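Local atomic coordinates of uncharacterized HTH-type transcriptional regulator yydK (Bacillus subtilis subsp. subtilis, PDB entry 3BWG), a protein that probably binds DNA and regulates transcription as a GntR-family protein, coupling a helix-turn-helix domain to a UTRA domain. Residues V129-N133 with G134-C138; N186-E189 with A190-G194; P30-E33 with T34-Q38; S42-T45 with I46-L50; L115-G118 with M119-I123. All blocks are in the same frame, centred on the assembly; numbering follows the deposited sequence.

Interaction 1: V129-N133 with G134-C138; sequences VRYIN and GQTLC
R130 O accepts two backbone bonds from successive residues: L137 N at 2.8 Å, nearly straight with an N-H...O angle of 169°, and C138 N at 3.4 Å, which is weak. R130 N in turn donates to C138 O (2.9 Å). Nearer the turn, I132 N gives a 2.8 Å bond to Q135 O, and the return bond from Q135 N to I132 O stretches to 3.3 Å, its donor standing 59° out of the carbonyl plane. Around this ladder the side chains sort by face. C138 SG is set between its own backbone N and carbonyl carbon (chi1 65°), which lays it against the aliphatic start of R130, 3.6 Å from CG. The guanidinium group leads on to other partners, a salt bridge to E91 and a hydrogen bond to S97. Beside this pair, L137 CB meets I132 CG1 at 3.7 Å, the two side chains crossing at about a right angle. T136 and Y131 diverge, yet T136 CG2 still comes within 3.6 Å of Y131 CE1, approaching the ring obliquely; T136 OG1 is hydrogen-bonded to L193 O and to N224. L137 and C138 both facing R130, with a one-residue shift in register, define a classic beta bulge. With the type I' turn from I132 to Q135, it shapes the hairpin of strands 123-132 and 135-145 in the antiparallel sheet of the UTRA domain.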
loop_
_atom_site.group_PDB
_atom_site.type_symbol
_atom_site.label_atom_id
_atom_site.label_comp_id
_atom_site.label_asym_id
_atom_site.label_seq_id
_atom_site.Cartn_x
_atom_site.Cartn_y
_atom_site.Cartn_z
ATOM N N VAL B 129 17.778 12.415 -10.722
ATOM C CA VAL B 129 18.203 11.090 -10.327
ATOM C C VAL B 129 18.389 11.198 -8.844
ATOM O O VAL B 129 18.942 12.199 -8.331
ATOM C CB VAL B 129 19.516 10.645 -11.035
ATOM C CG1 VAL B 129 19.974 9.203 -10.603
ATOM C CG2 VAL B 129 19.347 10.731 -12.563
ATOM N N ARG B 130 17.889 10.194 -8.140
ATOM C CA ARG B 130 18.042 10.161 -6.689
ATOM C C ARG B 130 18.950 9.006 -6.258
ATOM O O ARG B 130 19.056 8.017 -6.975
ATOM C CB ARG B 130 16.678 10.153 -6.001
ATOM C CG ARG B 130 15.657 11.090 -6.653
ATOM C CD ARG B 130 14.448 11.290 -5.736
ATOM N NE ARG B 130 14.864 12.100 -4.567
ATOM C CZ ARG B 130 14.152 12.214 -3.448
ATOM N NH1 ARG B 130 12.977 11.583 -3.345
ATOM N NH2 ARG B 130 14.596 12.984 -2.445
ATOM N N TYR B 131 19.637 9.171 -5.118
ATOM C CA TYR B 131 20.644 8.215 -4.619
ATOM C C TYR B 131 20.429 7.842 -3.143
ATOM O O TYR B 131 20.078 8.692 -2.315
ATOM C CB TYR B 131 22.068 8.769 -4.754
ATOM C CG TYR B 131 22.483 9.158 -6.144
ATOM C CD1 TYR B 131 23.435 8.416 -6.857
ATOM C CD2 TYR B 131 21.948 10.297 -6.744
ATOM C CE1 TYR B 131 23.823 8.804 -8.183
ATOM C CE2 TYR B 131 22.313 10.691 -8.021
ATOM C CZ TYR B 131 23.219 9.955 -8.745
ATOM O OH TYR B 131 23.508 10.411 -10.016
ATOM N N ILE B 132 20.631 6.571 -2.814
ATOM C CA ILE B 132 20.607 6.126 -1.417
ATOM C C ILE B 132 21.948 5.559 -1.134
ATOM O O ILE B 132 22.374 4.593 -1.777
ATOM C CB ILE B 132 19.467 5.090 -1.075
ATOM C CG1 ILE B 132 19.075 4.196 -2.277
ATOM C CG2 ILE B 132 18.261 5.814 -0.528
ATOM C CD1 ILE B 132 19.835 2.873 -2.380
ATOM N N ASN B 133 22.656 6.223 -0.221
ATOM C CA ASN B 133 24.032 5.871 0.135
ATOM C C ASN B 133 24.958 5.666 -1.049
ATOM O O ASN B 133 25.547 4.595 -1.199
ATOM C CB ASN B 133 24.046 4.644 1.060
ATOM C CG ASN B 133 23.677 5.004 2.498
ATOM O OD1 ASN B 133 24.478 5.620 3.225
ATOM N ND2 ASN B 133 22.456 4.647 2.908
ATOM N N GLY B 134 25.059 6.688 -1.903
ATOM C CA GLY B 134 26.047 6.695 -2.998
ATOM C C GLY B 134 25.677 5.844 -4.213
ATOM O O GLY B 134 26.390 5.846 -5.226
ATOM N N GLN B 135 24.567 5.119 -4.120
ATOM C CA GLN B 135 24.105 4.292 -5.217
ATOM C C GLN B 135 22.789 4.890 -5.746
ATOM O O GLN B 135 22.054 5.574 -5.001
ATOM C CB GLN B 135 23.955 2.853 -4.732
ATOM C CG GLN B 135 25.254 2.253 -4.124
ATOM C CD GLN B 135 26.312 1.923 -5.179
ATOM O OE1 GLN B 135 25.993 1.660 -6.342
ATOM N NE2 GLN B 135 27.583 1.932 -4.777
ATOM N N THR B 136 22.516 4.696 -7.032
ATOM C CA THR B 136 21.265 5.188 -7.626
ATOM C C THR B 136 20.034 4.469 -7.067
ATOM O O THR B 136 20.007 3.228 -6.954
ATOM C CB THR B 136 21.259 5.072 -9.152
ATOM O OG1 THR B 136 21.458 3.703 -9.502
ATOM C CG2 THR B 136 22.363 5.904 -9.741
ATOM N N LEU B 137 19.017 5.277 -6.734
ATOM C CA LEU B 137 17.718 4.796 -6.272
ATOM C C LEU B 137 16.673 4.808 -7.414
ATOM O O LEU B 137 15.926 3.831 -7.634
ATOM C CB LEU B 137 17.235 5.660 -5.090
ATOM C CG LEU B 137 15.807 5.341 -4.602
ATOM C CD1 LEU B 137 15.678 3.893 -4.106
ATOM C CD2 LEU B 137 15.281 6.290 -3.549
ATOM N N CYS B 138 16.607 5.929 -8.119
ATOM C CA CYS B 138 15.586 6.135 -9.113
ATOM C C CYS B 138 15.914 7.285 -10.038
ATOM O O CYS B 138 16.825 8.064 -9.781
ATOM C CB CYS B 138 14.210 6.373 -8.462
ATOM S SG CYS B 138 14.083 7.901 -7.474
#

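Interaction 2: N186-E189 with A190-G194; sequences NEEE and AEYLG
A capping box opens the short helix 187-193 of the UTRA domain and a Schellman motif closes it, so that E188 and Y192, one turn apart, lie between two defined ends. At the N-terminus E189 N donates to N186 OD1 at 2.7 Å, nearly along the C=O axis, and the reciprocal bond from N186 N to E189 OE2 is weak at 3.5 Å. That carboxylate has a stronger partner in K201, by a salt bridge. Backbone bonds continue from A190 N to N186 O and from Y192 N to E188 O, the latter almost straight (177°). At the other end the positive phi of G194 marks the helix exit, with a weak bond from its N to E191 O. The main side-chain contact is E188 on Y192. E188 CG is anti to the backbone N (chi1 -164°), which, with the chain extended beyond CG, lays it alongside the ring and pointing the same way; carboxylate and ring planes are 46° apart. Y192 also stacks on the ring of Y139 in strand 135-145, joining the helix to the sheet. Replacing Y192 with a serine is likely to leave Y139 without its stacking partner and the E188 chain with less to hold it alongside. The ring carbon Y192 CE2 is met by E188 CG at 3.5 Å and by E188 OE1 at 3.4 Å.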
loop_
_atom_site.group_PDB
_atom_site.type_symbol
_atom_site.label_atom_id
_atom_site.label_comp_id
_atom_site.label_asym_id
_atom_site.label_seq_id
_atom_site.Cartn_x
_atom_site.Cartn_y
_atom_site.Cartn_z
ATOM N N ASN B 186 15.101 1.181 -20.472
ATOM C CA ASN B 186 15.533 1.617 -21.770
ATOM C C ASN B 186 16.882 2.287 -21.610
ATOM O O ASN B 186 17.365 2.421 -20.478
ATOM C CB ASN B 186 14.481 2.540 -22.391
ATOM C CG ASN B 186 14.459 3.908 -21.771
ATOM O OD1 ASN B 186 15.403 4.323 -21.119
ATOM N ND2 ASN B 186 13.369 4.628 -21.979
ATOM N N GLU B 187 17.470 2.739 -22.720
ATOM C CA GLU B 187 18.861 3.239 -22.727
ATOM C C GLU B 187 19.028 4.433 -21.819
ATOM O O GLU B 187 19.991 4.515 -21.065
ATOM C CB GLU B 187 19.372 3.622 -24.144
ATOM C CG GLU B 187 19.266 2.550 -25.191
ATOM C CD GLU B 187 20.297 1.445 -25.034
ATOM O OE1 GLU B 187 21.366 1.696 -24.419
ATOM O OE2 GLU B 187 20.042 0.325 -25.545
ATOM N N GLU B 188 18.095 5.364 -21.921
ATOM C CA GLU B 188 18.169 6.566 -21.125
ATOM C C GLU B 188 18.019 6.259 -19.620
ATOM O O GLU B 188 18.815 6.739 -18.806
ATOM C CB GLU B 188 17.126 7.572 -21.591
ATOM C CG GLU B 188 17.394 8.974 -21.075
ATOM C CD GLU B 188 16.169 9.863 -21.116
ATOM O OE1 GLU B 188 16.322 11.094 -20.862
ATOM O OE2 GLU B 188 15.061 9.330 -21.398
ATOM N N GLU B 189 17.008 5.465 -19.245
ATOM C CA GLU B 189 16.898 5.044 -17.847
ATOM C C GLU B 189 18.128 4.259 -17.364
ATOM O O GLU B 189 18.649 4.540 -16.278
ATOM C CB GLU B 189 15.636 4.225 -17.640
ATOM C CG GLU B 189 14.390 5.004 -17.986
ATOM C CD GLU B 189 13.153 4.150 -18.041
ATOM O OE1 GLU B 189 12.042 4.741 -18.001
ATOM O OE2 GLU B 189 13.280 2.906 -18.091
ATOM N N ALA B 190 18.586 3.287 -18.165
ATOM C CA ALA B 190 19.741 2.474 -17.799
ATOM C C ALA B 190 20.991 3.330 -17.547
ATOM O O ALA B 190 21.745 3.091 -16.595
ATOM C CB ALA B 190 20.036 1.422 -18.871
ATOM N N GLU B 191 21.194 4.333 -18.390
ATOM C CA GLU B 191 22.335 5.220 -18.237
ATOM C C GLU B 191 22.251 6.097 -16.952
ATOM O O GLU B 191 23.228 6.196 -16.187
ATOM C CB GLU B 191 22.532 6.039 -19.515
ATOM C CG GLU B 191 23.295 7.340 -19.320
ATOM C CD GLU B 191 23.971 7.831 -20.576
ATOM O OE1 GLU B 191 23.876 7.159 -21.641
ATOM O OE2 GLU B 191 24.623 8.904 -20.489
ATOM N N TYR B 192 21.096 6.714 -16.707
ATOM C CA TYR B 192 20.890 7.445 -15.432
ATOM C C TYR B 192 21.090 6.543 -14.205
ATOM O O TYR B 192 21.720 6.953 -13.216
ATOM C CB TYR B 192 19.498 8.073 -15.368
ATOM C CG TYR B 192 19.306 9.266 -16.264
ATOM C CD1 TYR B 192 20.176 10.363 -16.203
ATOM C CD2 TYR B 192 18.230 9.319 -17.153
ATOM C CE1 TYR B 192 20.004 11.468 -17.040
ATOM C CE2 TYR B 192 18.049 10.423 -17.989
ATOM C CZ TYR B 192 18.928 11.494 -17.919
ATOM O OH TYR B 192 18.713 12.577 -18.742
ATOM N N LEU B 193 20.595 5.302 -14.278
ATOM C CA LEU B 193 20.715 4.360 -13.148
ATOM C C LEU B 193 22.044 3.654 -13.055
ATOM O O LEU B 193 22.349 3.059 -12.019
ATOM C CB LEU B 193 19.535 3.372 -13.079
ATOM C CG LEU B 193 18.173 4.065 -12.884
ATOM C CD1 LEU B 193 17.031 3.034 -12.863
ATOM C CD2 LEU B 193 18.088 4.965 -11.637
ATOM N N GLY B 194 22.861 3.751 -14.108
ATOM C CA GLY B 194 24.120 2.989 -14.186
ATOM C C GLY B 194 23.926 1.484 -14.314
ATOM O O GLY B 194 24.747 0.714 -13.835
#

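Interaction 3: P30-E33 with T34-Q38; sequences PVLE and TLMAQ
L35 sets CG anti to its carbonyl carbon (chi1 -60°), beside the backbone N; the branch CD2 lies 3.6 Å from P30 CB, and the two side chains cross at about a right angle. In T34 the methyl CG2 is the branch anti to the backbone N, and it reaches the same P30 CB at 3.8 Å, so one proline carbon is touched by two side chains of the first helical turn. The other branch, T34 OG1, lies 3.5 Å from V31 CG1 and shares a water with V31 N: the water accepts from V31 N and is 2.9 Å from T34 OG1. V31 occupies the N-cap position, where its carbonyl does the backbone work. V31 O takes T34 N at 2.8 Å, from above the carbonyl plane, and L35 N at 3.2 Å. The next bond, from M36 N to L32 O, is nearly straight (175°). M36, a selenomethionine, rests its CG 3.5 Å from L32 O. This is the start of helix 32-39, the first helix of the predicted helix-turn-helix motif; L32, L35 and M36 all pack on I46 of helix 43-55, and M36 also touches K43 there.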
loop_
_atom_site.group_PDB
_atom_site.type_symbol
_atom_site.label_atom_id
_atom_site.label_comp_id
_atom_site.label_asym_id
_atom_site.label_seq_id
_atom_site.Cartn_x
_atom_site.Cartn_y
_atom_site.Cartn_z
ATOM N N PRO B 30 3.117 -2.987 27.282
ATOM C CA PRO B 30 2.570 -2.807 28.629
ATOM C C PRO B 30 1.061 -2.544 28.601
ATOM O O PRO B 30 0.553 -1.883 27.686
ATOM C CB PRO B 30 3.321 -1.582 29.139
ATOM C CG PRO B 30 4.655 -1.691 28.488
ATOM C CD PRO B 30 4.347 -2.196 27.088
ATOM N N VAL B 31 0.366 -3.079 29.603
ATOM C CA VAL B 31 -1.077 -2.925 29.751
ATOM C C VAL B 31 -1.450 -1.476 30.145
ATOM O O VAL B 31 -0.616 -0.751 30.664
ATOM C CB VAL B 31 -1.628 -4.026 30.711
ATOM C CG1 VAL B 31 -1.433 -3.661 32.203
ATOM C CG2 VAL B 31 -3.065 -4.333 30.408
ATOM N N LEU B 32 -2.684 -1.047 29.875
ATOM C CA LEU B 32 -3.107 0.338 30.145
ATOM C C LEU B 32 -2.573 0.921 31.473
ATOM O O LEU B 32 -1.957 1.990 31.489
ATOM C CB LEU B 32 -4.637 0.450 30.136
ATOM C CG LEU B 32 -5.305 1.548 29.284
ATOM C CD1 LEU B 32 -6.838 1.396 29.282
ATOM C CD2 LEU B 32 -4.936 2.957 29.680
ATOM N N GLU B 33 -2.835 0.224 32.577
ATOM C CA GLU B 33 -2.476 0.706 33.900
ATOM C C GLU B 33 -0.965 0.880 34.073
ATOM O O GLU B 33 -0.531 1.719 34.850
ATOM C CB GLU B 33 -3.047 -0.211 34.989
ATOM C CG GLU B 33 -4.538 0.058 35.348
ATOM C CD GLU B 33 -4.770 1.198 36.383
ATOM O OE1 GLU B 33 -5.957 1.577 36.590
ATOM O OE2 GLU B 33 -3.795 1.713 36.990
ATOM N N THR B 34 -0.168 0.098 33.341
ATOM C CA THR B 34 1.316 0.216 33.375
ATOM C C THR B 34 1.790 1.490 32.677
ATOM O O THR B 34 2.667 2.204 33.168
ATOM C CB THR B 34 1.979 -1.019 32.773
ATOM O OG1 THR B 34 1.497 -2.171 33.468
ATOM C CG2 THR B 34 3.520 -0.957 32.906
ATOM N N LEU B 35 1.155 1.783 31.551
ATOM C CA LEU B 35 1.425 2.994 30.792
ATOM C C LEU B 35 1.017 4.237 31.549
ATOM O O LEU B 35 1.783 5.201 31.615
ATOM C CB LEU B 35 0.726 2.937 29.422
ATOM C CG LEU B 35 1.152 1.772 28.522
ATOM C CD1 LEU B 35 0.230 1.664 27.272
ATOM C CD2 LEU B 35 2.663 1.873 28.171
HETATM N N MSE B 36 -0.188 4.223 32.123
HETATM C CA MSE B 36 -0.618 5.317 32.987
HETATM C C MSE B 36 0.422 5.576 34.051
HETATM O O MSE B 36 0.864 6.700 34.210
HETATM C CB MSE B 36 -1.942 5.001 33.663
HETATM C CG MSE B 36 -3.118 5.104 32.723
HETATM SE SE MSE B 36 -4.647 4.345 33.634
HETATM C CE MSE B 36 -4.877 2.672 32.771
ATOM N N ALA B 37 0.835 4.522 34.753
ATOM C CA ALA B 37 1.725 4.661 35.907
ATOM C C ALA B 37 3.063 5.190 35.430
ATOM O O ALA B 37 3.591 6.138 35.993
ATOM C CB ALA B 37 1.886 3.341 36.622
ATOM N N GLN B 38 3.559 4.581 34.350
ATOM C CA GLN B 38 4.760 5.017 33.665
ATOM C C GLN B 38 4.808 6.523 33.387
ATOM O O GLN B 38 5.677 7.210 33.917
ATOM C CB GLN B 38 4.915 4.242 32.367
ATOM C CG GLN B 38 6.254 4.409 31.719
ATOM C CD GLN B 38 6.428 3.517 30.497
ATOM O OE1 GLN B 38 7.338 3.731 29.701
ATOM N NE2 GLN B 38 5.578 2.503 30.356
HETATM O O HOH W 1 2.133 -4.473 31.868
#

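Interaction 4: S42-T45 with I46-L50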
loop_
_atom_site.group_PDB
_atom_site.type_symbol
_atom_site.label_atom_id
_atom_site.label_comp_id
_atom_site.label_asym_id
_atom_site.label_seq_id
_atom_site.Cartn_x
_atom_site.Cartn_y
_atom_site.Cartn_z
ATOM N N SER B 42 -3.572 10.383 32.820
ATOM C CA SER B 42 -4.884 9.770 32.861
ATOM C C SER B 42 -5.042 8.513 31.996
ATOM O O SER B 42 -4.244 8.249 31.085
ATOM C CB SER B 42 -5.953 10.776 32.490
ATOM O OG SER B 42 -7.063 10.551 33.344
ATOM N N LYS B 43 -6.089 7.741 32.299
ATOM C CA LYS B 43 -6.534 6.659 31.432
ATOM C C LYS B 43 -6.864 7.252 30.074
ATOM O O LYS B 43 -6.511 6.685 29.053
ATOM C CB LYS B 43 -7.751 5.941 32.029
ATOM C CG LYS B 43 -8.410 4.853 31.128
ATOM C CD LYS B 43 -9.299 3.897 31.952
ATOM C CE LYS B 43 -8.438 2.874 32.744
ATOM N NZ LYS B 43 -8.975 2.555 34.113
ATOM N N SER B 44 -7.533 8.404 30.078
ATOM C CA SER B 44 -7.961 9.083 28.850
ATOM C C SER B 44 -6.769 9.597 28.012
ATOM O O SER B 44 -6.829 9.627 26.781
ATOM C CB SER B 44 -8.889 10.242 29.206
ATOM O OG SER B 44 -8.915 11.191 28.159
ATOM N N THR B 45 -5.708 10.031 28.689
ATOM C CA THR B 45 -4.505 10.500 28.016
ATOM C C THR B 45 -3.838 9.319 27.329
ATOM O O THR B 45 -3.464 9.406 26.152
ATOM C CB THR B 45 -3.558 11.240 29.008
ATOM O OG1 THR B 45 -4.211 12.422 29.475
ATOM C CG2 THR B 45 -2.244 11.658 28.326
ATOM N N ILE B 46 -3.736 8.188 28.023
ATOM C CA ILE B 46 -3.170 6.989 27.400
ATOM C C ILE B 46 -4.022 6.487 26.221
ATOM O O ILE B 46 -3.491 6.113 25.186
ATOM C CB ILE B 46 -2.881 5.838 28.418
ATOM C CG1 ILE B 46 -1.752 6.225 29.391
ATOM C CG2 ILE B 46 -2.493 4.556 27.692
ATOM C CD1 ILE B 46 -0.344 6.458 28.719
ATOM N N THR B 47 -5.341 6.507 26.386
ATOM C CA THR B 47 -6.269 6.057 25.339
ATOM C C THR B 47 -6.082 6.847 24.020
ATOM O O THR B 47 -6.129 6.263 22.930
ATOM C CB THR B 47 -7.713 6.094 25.872
ATOM O OG1 THR B 47 -7.829 5.139 26.936
ATOM C CG2 THR B 47 -8.700 5.766 24.806
ATOM N N LYS B 48 -5.836 8.154 24.138
ATOM C CA LYS B 48 -5.557 9.035 22.992
ATOM C C LYS B 48 -4.191 8.779 22.341
ATOM O O LYS B 48 -4.035 8.898 21.126
ATOM C CB LYS B 48 -5.667 10.509 23.426
ATOM C CG LYS B 48 -7.078 10.950 23.797
ATOM C CD LYS B 48 -7.196 12.482 23.827
ATOM C CE LYS B 48 -8.380 12.960 24.674
ATOM N NZ LYS B 48 -8.654 14.411 24.438
ATOM N N SER B 49 -3.197 8.442 23.155
ATOM C CA SER B 49 -1.884 8.048 22.648
ATOM C C SER B 49 -1.999 6.737 21.865
ATOM O O SER B 49 -1.423 6.576 20.783
ATOM C CB SER B 49 -0.894 7.902 23.797
ATOM O OG SER B 49 -0.744 9.134 24.466
ATOM N N LEU B 50 -2.800 5.822 22.392
ATOM C CA LEU B 50 -2.994 4.563 21.720
ATOM C C LEU B 50 -3.707 4.743 20.384
ATOM O O LEU B 50 -3.336 4.052 19.435
ATOM C CB LEU B 50 -3.664 3.534 22.645
ATOM C CG LEU B 50 -2.847 3.195 23.913
ATOM C CD1 LEU B 50 -3.650 2.316 24.849
ATOM C CD2 LEU B 50 -1.509 2.552 23.584
#
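The peptide carbonyl of K43 is gripped twice by T47: T47 N, 2.9 Å from K43 O, is tilted only 18° from the carbonyl plane, whereas T47 OG1, also 2.9 Å from K43 O, stands 42° out of it. Chi1 of T47 (-65°) turns OG1 anti to the carbonyl carbon and beside the backbone N, the setting from which a helical threonine hydroxyl can donate back to the preceding turn. The peptide carbonyl of T45 takes its backbone bond from S49 N, 3.2 Å from T45 O. The S49 hydroxyl is hydrogen-bonded to Y7 O of helix 6-20. All of this belongs to the first turns of helix 43-55, the second helix of the predicted helix-turn-helix motif, which in such motifs is the recognition helix and so probably faces DNA. S42 is its N-cap residue; S42 O accepts from I46 N, and I46 CG1 lies 3.6 Å from the same oxygen. I46 is buried, with I10 of helix 6-20 against it. On the exposed flank, the extended K48 chain runs past S44, with K48 CG 3.3 Å from S44 O and K48 CE 3.9 Å from S44 OG.

Interaction 5: L115-G118 with M119-I123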
loop_
_atom_site.group_PDB
_atom_site.type_symbol
_atom_site.label_atom_id
_atom_site.label_comp_id
_atom_site.label_asym_id
_atom_site.label_seq_id
_atom_site.Cartn_x
_atom_site.Cartn_y
_atom_site.Cartn_z
ATOM N N LEU B 115 -2.969 15.802 -13.535
ATOM C CA LEU B 115 -3.134 16.966 -12.670
ATOM C C LEU B 115 -4.513 17.612 -12.761
ATOM O O LEU B 115 -4.807 18.545 -12.028
ATOM C CB LEU B 115 -2.056 18.002 -12.996
ATOM C CG LEU B 115 -0.639 17.566 -12.627
ATOM C CD1 LEU B 115 0.325 18.615 -13.161
ATOM C CD2 LEU B 115 -0.497 17.347 -11.067
ATOM N N ASN B 116 -5.349 17.141 -13.686
ATOM C CA ASN B 116 -6.647 17.757 -13.942
ATOM C C ASN B 116 -6.577 19.188 -14.367
ATOM O O ASN B 116 -7.368 19.989 -13.875
ATOM C CB ASN B 116 -7.486 17.789 -12.653
ATOM C CG ASN B 116 -8.510 16.756 -12.628
ATOM O OD1 ASN B 116 -8.206 15.555 -12.501
ATOM N ND2 ASN B 116 -9.771 17.185 -12.796
ATOM N N ILE B 117 -5.638 19.545 -15.219
ATOM C CA ILE B 117 -5.531 20.945 -15.631
ATOM C C ILE B 117 -5.679 21.142 -17.136
ATOM O O ILE B 117 -5.610 20.188 -17.929
ATOM C CB ILE B 117 -4.222 21.588 -15.156
ATOM C CG1 ILE B 117 -3.003 20.734 -15.568
ATOM C CG2 ILE B 117 -4.312 21.866 -13.653
ATOM C CD1 ILE B 117 -1.661 21.377 -15.197
ATOM N N GLY B 118 -5.900 22.390 -17.525
ATOM C CA GLY B 118 -5.857 22.744 -18.945
ATOM C C GLY B 118 -4.400 22.643 -19.386
ATOM O O GLY B 118 -3.465 22.782 -18.556
HETATM N N MSE B 119 -4.191 22.406 -20.678
HETATM C CA MSE B 119 -2.822 22.324 -21.201
HETATM C C MSE B 119 -2.089 23.667 -21.302
HETATM O O MSE B 119 -0.857 23.708 -21.485
HETATM C CB MSE B 119 -2.791 21.545 -22.511
HETATM C CG MSE B 119 -2.944 20.049 -22.269
HETATM SE SE MSE B 119 -3.332 19.222 -23.918
HETATM C CE MSE B 119 -1.677 19.801 -24.848
ATOM N N ASP B 120 -2.833 24.761 -21.142
ATOM C CA ASP B 120 -2.187 26.067 -21.113
ATOM C C ASP B 120 -1.846 26.534 -19.695
ATOM O O ASP B 120 -1.364 27.659 -19.520
ATOM C CB ASP B 120 -3.004 27.129 -21.877
ATOM C CG ASP B 120 -2.113 28.239 -22.479
ATOM O OD1 ASP B 120 -0.887 28.037 -22.647
ATOM O OD2 ASP B 120 -2.640 29.324 -22.799
ATOM N N GLU B 121 -2.085 25.677 -18.700
ATOM C CA GLU B 121 -1.728 26.001 -17.321
ATOM C C GLU B 121 -0.245 25.646 -17.068
ATOM O O GLU B 121 0.200 24.534 -17.396
ATOM C CB GLU B 121 -2.655 25.273 -16.334
ATOM C CG GLU B 121 -4.140 25.683 -16.368
ATOM C CD GLU B 121 -4.946 25.124 -15.168
ATOM O OE1 GLU B 121 -4.584 25.406 -13.987
ATOM O OE2 GLU B 121 -5.935 24.385 -15.411
ATOM N N ASP B 122 0.524 26.591 -16.532
ATOM C CA ASP B 122 1.949 26.342 -16.247
ATOM C C ASP B 122 2.169 25.233 -15.207
ATOM O O ASP B 122 1.431 25.128 -14.215
ATOM C CB ASP B 122 2.612 27.607 -15.705
ATOM C CG ASP B 122 2.792 28.678 -16.752
ATOM O OD1 ASP B 122 2.677 28.373 -17.956
ATOM O OD2 ASP B 122 3.081 29.830 -16.365
ATOM N N ILE B 123 3.160 24.388 -15.437
ATOM C CA ILE B 123 3.590 23.459 -14.395
ATOM C C ILE B 123 5.067 23.730 -14.128
ATOM O O ILE B 123 5.733 24.268 -15.027
ATOM C CB ILE B 123 3.297 21.956 -14.743
ATOM C CG1 ILE B 123 3.873 21.505 -16.100
ATOM C CG2 ILE B 123 1.778 21.720 -14.776
ATOM C CD1 ILE B 123 5.254 20.833 -16.063
#
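Two hydrogen bonds tie G118 to E121, one through the side chain and one through the backbone. G118 N donates to E121 OE2 at 2.9 Å; the oxygen is met on its anti side, 33° out of the carboxylate plane. E121 N returns a bond to G118 O at 3.2 Å, and here the donor stands well above the carbonyl plane, 64° out of it; it is not on a lone pair, and the bond closes the turn. The residues G118 to E121 form a type I beta turn, and just before it N116, with positive phi, ends helix 109-114 in a Schellman motif; together they make the connection from that helix to strand 123-132 of the UTRA sheet. The carboxylate also touches carbon: E121 OE2 lies 3.3 Å from I117 CB, and E121 OE1 is 3.6 Å from I117 CG2, the two side chains crossing at a slant. An alanine in place of E121 is likely to leave G118 N without its carboxylate mate and to open a gap beside I117 CB and CG2. Apolar packing lies deeper. I117 has CG1 between its backbone N and carbonyl carbon (chi1 52°), which directs CD1 to I123 CG2, a tight 3.5 Å. That same methyl, I123 CG2, is met by L115 CD1 at 3.8 Å, each partner crossing I123 at about a right angle. L115 and I123 both rest on Y143 of strand 135-145, while I117 and I123 touch P107.

Along the chain the order is interaction 3, 4, 5, 1, 2. Interactions 3 and 4, centres about 10 Å apart, lie on the successive helices 32-39 and 43-55 and touch by packing, forming one helix-turn-helix unit in the predicted DNA-binding part. The other three belong to the UTRA domain. Interactions 1 and 2 have centres about 13 Å apart and meet directly, V129 CG2 packing 3.8 Å from Y192 CD1, so helix 187-193 is fastened to the hairpin. Interaction 5, whose centre is about 30 Å from that of interaction 1, leads into strand 123-132, which that hairpin also uses. Centres in the two regions stand 41 to 54 Å apart, consistent with separate DNA-binding and UTRA domains.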